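Local atomic coordinates of nicastrin (Dictyostelium purpureum, PDB entry 4R12), a protein that is probably an essential, putatively substrate-recruiting subunit of gamma-secretase, the complex that cleaves membrane proteins such as Notch receptors and APP within the membrane. Residues Y56-I68 / S79-I91. Sequence-based numbering, arbitrary orientation.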
loop_
_atom_site.group_PDB
_atom_site.type_symbol
_atom_site.label_atom_id
_atom_site.label_comp_id
_atom_site.label_asym_id
_atom_site.label_seq_id
_atom_site.Cartn_x
_atom_site.Cartn_y
_atom_site.Cartn_z
ATOM N N TYR A 56 29.184 4.014 17.562
ATOM C CA TYR A 56 28.442 5.238 17.287
ATOM C C TYR A 56 29.280 6.462 17.693
ATOM O O TYR A 56 29.557 7.334 16.869
ATOM C CB TYR A 56 27.092 5.250 18.014
ATOM C CG TYR A 56 26.245 6.438 17.619
ATOM C CD1 TYR A 56 26.372 7.653 18.274
ATOM C CD2 TYR A 56 25.347 6.354 16.563
ATOM C CE1 TYR A 56 25.628 8.744 17.903
ATOM C CE2 TYR A 56 24.593 7.446 16.184
ATOM C CZ TYR A 56 24.742 8.640 16.855
ATOM O OH TYR A 56 23.998 9.735 16.496
ATOM N N ASN A 57 29.685 6.511 18.958
ATOM C CA ASN A 57 30.490 7.624 19.464
ATOM C C ASN A 57 31.844 7.762 18.773
ATOM O O ASN A 57 32.330 8.874 18.568
ATOM C CB ASN A 57 30.709 7.477 20.967
ATOM C CG ASN A 57 29.438 7.671 21.760
ATOM O OD1 ASN A 57 28.574 8.474 21.393
ATOM N ND2 ASN A 57 29.314 6.939 22.862
ATOM N N ASN A 58 32.454 6.640 18.408
ATOM C CA ASN A 58 33.753 6.673 17.743
ATOM C C ASN A 58 33.669 7.113 16.280
ATOM O O ASN A 58 34.684 7.180 15.580
ATOM C CB ASN A 58 34.433 5.308 17.834
ATOM C CG ASN A 58 34.875 4.976 19.248
ATOM O OD1 ASN A 58 34.997 5.863 20.096
ATOM N ND2 ASN A 58 35.121 3.695 19.509
ATOM N N TYR A 59 32.459 7.412 15.819
ATOM C CA TYR A 59 32.294 7.940 14.473
ATOM C C TYR A 59 32.725 9.406 14.409
ATOM O O TYR A 59 33.322 9.839 13.430
ATOM C CB TYR A 59 30.847 7.802 14.004
ATOM C CG TYR A 59 30.582 8.483 12.687
ATOM C CD1 TYR A 59 31.008 7.914 11.496
ATOM C CD2 TYR A 59 29.910 9.700 12.633
ATOM C CE1 TYR A 59 30.775 8.538 10.278
ATOM C CE2 TYR A 59 29.669 10.333 11.421
ATOM C CZ TYR A 59 30.104 9.747 10.248
ATOM O OH TYR A 59 29.869 10.368 9.041
ATOM N N PHE A 60 32.422 10.157 15.462
ATOM C CA PHE A 60 32.668 11.594 15.476
ATOM C C PHE A 60 34.153 11.932 15.446
ATOM O O PHE A 60 34.534 13.042 15.069
ATOM C CB PHE A 60 32.020 12.233 16.703
ATOM C CG PHE A 60 30.531 12.068 16.758
ATOM C CD1 PHE A 60 29.966 10.949 17.350
ATOM C CD2 PHE A 60 29.693 13.027 16.217
ATOM C CE1 PHE A 60 28.593 10.789 17.406
ATOM C CE2 PHE A 60 28.317 12.877 16.271
ATOM C CZ PHE A 60 27.765 11.752 16.864
ATOM N N SER A 61 34.986 10.969 15.836
ATOM C CA SER A 61 36.423 11.190 15.941
ATOM C C SER A 61 37.209 10.316 14.968
ATOM O O SER A 61 38.392 10.056 15.170
ATOM C CB SER A 61 36.892 10.924 17.374
ATOM O OG SER A 61 35.975 11.455 18.315
ATOM N N TYR A 62 36.541 9.867 13.910
ATOM C CA TYR A 62 37.143 8.953 12.944
ATOM C C TYR A 62 37.493 9.669 11.645
ATOM O O TYR A 62 36.604 10.070 10.898
ATOM C CB TYR A 62 36.190 7.786 12.667
ATOM C CG TYR A 62 36.644 6.821 11.592
ATOM C CD1 TYR A 62 37.487 5.761 11.892
ATOM C CD2 TYR A 62 36.210 6.956 10.281
ATOM C CE1 TYR A 62 37.898 4.871 10.912
ATOM C CE2 TYR A 62 36.616 6.073 9.292
ATOM C CZ TYR A 62 37.457 5.032 9.614
ATOM O OH TYR A 62 37.859 4.154 8.633
ATOM N N SER A 63 38.786 9.824 11.370
ATOM C CA SER A 63 39.221 10.527 10.162
ATOM C C SER A 63 40.337 9.807 9.398
ATOM O O SER A 63 41.176 10.447 8.768
ATOM C CB SER A 63 39.667 11.951 10.514
ATOM O OG SER A 63 40.363 11.984 11.746
ATOM N N GLN A 64 40.324 8.477 9.445
ATOM C CA GLN A 64 41.251 7.653 8.670
ATOM C C GLN A 64 41.004 7.846 7.170
ATOM O O GLN A 64 41.863 7.568 6.329
ATOM C CB GLN A 64 41.097 6.177 9.073
ATOM C CG GLN A 64 41.607 5.135 8.070
ATOM C CD GLN A 64 41.314 3.715 8.518
ATOM O OE1 GLN A 64 41.164 3.452 9.712
ATOM N NE2 GLN A 64 41.222 2.794 7.565
ATOM N N GLN A 65 39.825 8.358 6.850
ATOM C CA GLN A 65 39.392 8.487 5.473
ATOM C C GLN A 65 38.445 9.669 5.303
ATOM O O GLN A 65 37.720 10.034 6.232
ATOM C CB GLN A 65 38.710 7.194 5.030
ATOM C CG GLN A 65 38.090 7.242 3.647
ATOM C CD GLN A 65 38.739 6.262 2.712
ATOM O OE1 GLN A 65 39.893 5.884 2.907
ATOM N NE2 GLN A 65 38.002 5.831 1.693
ATOM N N LYS A 66 38.463 10.271 4.120
ATOM C CA LYS A 66 37.452 11.250 3.762
ATOM C C LYS A 66 36.109 10.540 3.535
ATOM O O LYS A 66 35.188 10.660 4.337
ATOM C CB LYS A 66 37.875 12.034 2.513
ATOM C CG LYS A 66 36.836 13.035 2.016
ATOM C CD LYS A 66 37.209 13.616 0.652
ATOM C CE LYS A 66 38.335 14.639 0.755
ATOM N NZ LYS A 66 37.919 15.880 1.479
ATOM N N ASP A 67 36.015 9.771 2.460
ATOM C CA ASP A 67 34.733 9.223 2.031
ATOM C C ASP A 67 34.316 7.986 2.836
ATOM O O ASP A 67 35.004 6.966 2.821
ATOM C CB ASP A 67 34.789 8.895 0.537
ATOM C CG ASP A 67 35.168 10.110 -0.311
ATOM O OD1 ASP A 67 34.797 11.241 0.081
ATOM O OD2 ASP A 67 35.836 9.934 -1.357
ATOM N N ILE A 68 33.185 8.082 3.529
ATOM C CA ILE A 68 32.713 6.990 4.380
ATOM C C ILE A 68 31.297 6.525 4.021
ATOM O O ILE A 68 30.387 7.347 3.917
ATOM C CB ILE A 68 32.730 7.411 5.868
ATOM C CG1 ILE A 68 34.147 7.806 6.297
ATOM C CG2 ILE A 68 32.177 6.296 6.759
ATOM C CD1 ILE A 68 34.223 8.431 7.680
ATOM N N SER A 79 15.774 8.886 12.912
ATOM C CA SER A 79 16.104 10.286 12.639
ATOM C C SER A 79 17.182 10.811 13.577
ATOM O O SER A 79 18.199 11.324 13.125
ATOM C CB SER A 79 14.858 11.178 12.721
ATOM O OG SER A 79 14.172 10.997 13.947
ATOM N N THR A 80 16.967 10.655 14.877
ATOM C CA THR A 80 17.868 11.230 15.873
ATOM C C THR A 80 19.293 10.738 15.713
ATOM O O THR A 80 20.248 11.521 15.730
ATOM C CB THR A 80 17.386 10.903 17.296
ATOM O OG1 THR A 80 16.261 11.731 17.606
ATOM C CG2 THR A 80 18.487 11.166 18.309
ATOM N N SER A 81 19.413 9.431 15.532
ATOM C CA SER A 81 20.692 8.758 15.458
ATOM C C SER A 81 21.451 9.088 14.170
ATOM O O SER A 81 22.663 9.311 14.193
ATOM C CB SER A 81 20.464 7.242 15.587
ATOM O OG SER A 81 21.616 6.512 15.229
ATOM N N VAL A 82 20.740 9.127 13.048
ATOM C CA VAL A 82 21.382 9.391 11.766
ATOM C C VAL A 82 21.685 10.887 11.596
ATOM O O VAL A 82 22.759 11.255 11.127
ATOM C CB VAL A 82 20.520 8.889 10.578
ATOM C CG1 VAL A 82 21.057 9.408 9.259
ATOM C CG2 VAL A 82 20.465 7.350 10.560
ATOM N N LEU A 83 20.758 11.748 12.003
ATOM C CA LEU A 83 20.958 13.180 11.791
ATOM C C LEU A 83 22.098 13.722 12.648
ATOM O O LEU A 83 22.658 14.763 12.328
ATOM C CB LEU A 83 19.669 13.965 12.058
ATOM C CG LEU A 83 18.542 13.745 11.034
ATOM C CD1 LEU A 83 17.560 14.890 11.006
ATOM C CD2 LEU A 83 19.110 13.514 9.643
ATOM N N ASN A 84 22.452 13.011 13.716
ATOM C CA ASN A 84 23.555 13.417 14.588
ATOM C C ASN A 84 24.930 13.062 14.059
ATOM O O ASN A 84 25.943 13.507 14.596
ATOM C CB ASN A 84 23.400 12.793 15.966
ATOM C CG ASN A 84 22.592 13.639 16.879
ATOM O OD1 ASN A 84 22.614 14.871 16.776
ATOM N ND2 ASN A 84 21.862 13.003 17.788
ATOM N N LEU A 85 24.967 12.244 13.016
ATOM C CA LEU A 85 26.227 11.866 12.413
ATOM C C LEU A 85 26.825 13.053 11.673
ATOM O O LEU A 85 26.787 13.104 10.452
ATOM C CB LEU A 85 26.035 10.683 11.471
ATOM C CG LEU A 85 25.420 9.465 12.163
ATOM C CD1 LEU A 85 25.234 8.310 11.187
ATOM C CD2 LEU A 85 26.279 9.052 13.352
ATOM N N HIS A 86 27.350 14.013 12.430
ATOM C CA HIS A 86 28.132 15.112 11.862
ATOM C C HIS A 86 29.617 14.745 11.925
ATOM O O HIS A 86 30.123 14.374 12.983
ATOM C CB HIS A 86 27.886 16.433 12.607
ATOM C CG HIS A 86 26.464 16.641 13.044
ATOM N ND1 HIS A 86 25.424 16.829 12.157
ATOM C CD2 HIS A 86 25.918 16.722 14.283
ATOM C CE1 HIS A 86 24.298 17.009 12.829
ATOM N NE2 HIS A 86 24.568 16.942 14.121
ATOM N N ASN A 87 30.330 14.808 10.817
ATOM C CA ASN A 87 31.734 14.424 10.769
ATOM C C ASN A 87 32.567 15.354 9.889
ATOM O O ASN A 87 32.063 15.987 8.995
ATOM C CB ASN A 87 31.864 13.003 10.259
ATOM C CG ASN A 87 33.260 12.465 10.371
ATOM O OD1 ASN A 87 34.221 13.134 10.012
ATOM N ND2 ASN A 87 33.387 11.248 10.856
ATOM N N LYS A 88 33.853 15.451 10.153
ATOM C CA LYS A 88 34.723 16.304 9.344
ATOM C C LYS A 88 34.980 15.597 8.037
ATOM O O LYS A 88 35.173 16.193 7.005
ATOM C CB LYS A 88 36.023 16.551 10.087
ATOM C CG LYS A 88 35.827 16.675 11.586
ATOM C CD LYS A 88 36.699 15.691 12.332
ATOM C CE LYS A 88 36.121 14.290 12.261
ATOM N NZ LYS A 88 34.913 14.189 13.111
ATOM N N SER A 89 34.958 14.285 8.105
ATOM C CA SER A 89 34.864 13.469 6.938
ATOM C C SER A 89 33.447 13.694 6.513
ATOM O O SER A 89 32.651 14.192 7.288
ATOM C CB SER A 89 35.080 12.022 7.335
ATOM O OG SER A 89 36.421 11.792 7.697
ATOM N N LYS A 90 33.133 13.376 5.283
ATOM C CA LYS A 90 31.788 13.574 4.813
ATOM C C LYS A 90 31.217 12.209 4.578
ATOM O O LYS A 90 31.896 11.338 4.077
ATOM C CB LYS A 90 31.767 14.433 3.565
ATOM C CG LYS A 90 30.495 15.227 3.376
ATOM C CD LYS A 90 30.100 15.256 1.907
ATOM C CE LYS A 90 29.650 16.637 1.458
ATOM N NZ LYS A 90 28.240 17.006 1.789
ATOM N N ILE A 91 29.977 12.035 4.997
ATOM C CA ILE A 91 29.290 10.776 4.853
ATOM C C ILE A 91 28.827 10.660 3.431
ATOM O O ILE A 91 28.224 11.535 2.938
ATOM C CB ILE A 91 28.092 10.726 5.789
ATOM C CG1 ILE A 91 27.334 9.440 5.602
ATOM C CG2 ILE A 91 27.194 11.908 5.539
ATOM C CD1 ILE A 91 26.516 9.109 6.811
#
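Tyr56 reaches across to helix 79-83 and gives its hydroxyl hydrogen to the carbonyl of Ser81, OH to O 2.7 Å. The bond lies in the carbonyl plane, on a lone pair. CG stands anti to the backbone N (chi1 -174°), which sends the ring out from helix 53-57 to this carbonyl. Asn84 CB lies at the ring edge, and Leu85 CD2 packs 3.7 Å from Tyr56 CE2. A phenylalanine in place of Tyr56 would probably keep much of the Leu85 packing but leave the Ser81 carbonyl without this donor.

Tyr59 continues the tight part. Leu85 CB comes within 3.7 Å of its CE2, and the two side chains cross at about a right angle. Asn87 lays its amide nitrogen over one ring face, with the amide and ring planes 71° apart. The Tyr59 hydroxyl is buried here and has no polar partner in the model. The same Asn87 ND2 makes a weak bond to Tyr62 O. Asn87 OD1 faces Ser89 N in the geometry of an Asx turn, though the modelled distance is too short to be trusted. Ser89 OG then donates to Gln65 O at 2.6 Å, in the carbonyl plane.

The outer side is looser. Phe60 is partly exposed and meets the Asn84 carbonyl with its ring edge. Lys88 is exposed, and its bent chain brings NZ to Phe60 O, but so close in the model that this bond is doubtful.

Within the small lobe, Ile68 and Ile91 pair strands 67-72 and 90-96 in parallel. Helix 79-83 links these strands in a beta-alpha-beta unit. Ser81 OG bonds to Tyr76 O, close to the Asn78 glycan. Strand 43-50 flanks strand 67-72, and its Ile50 touches Tyr56.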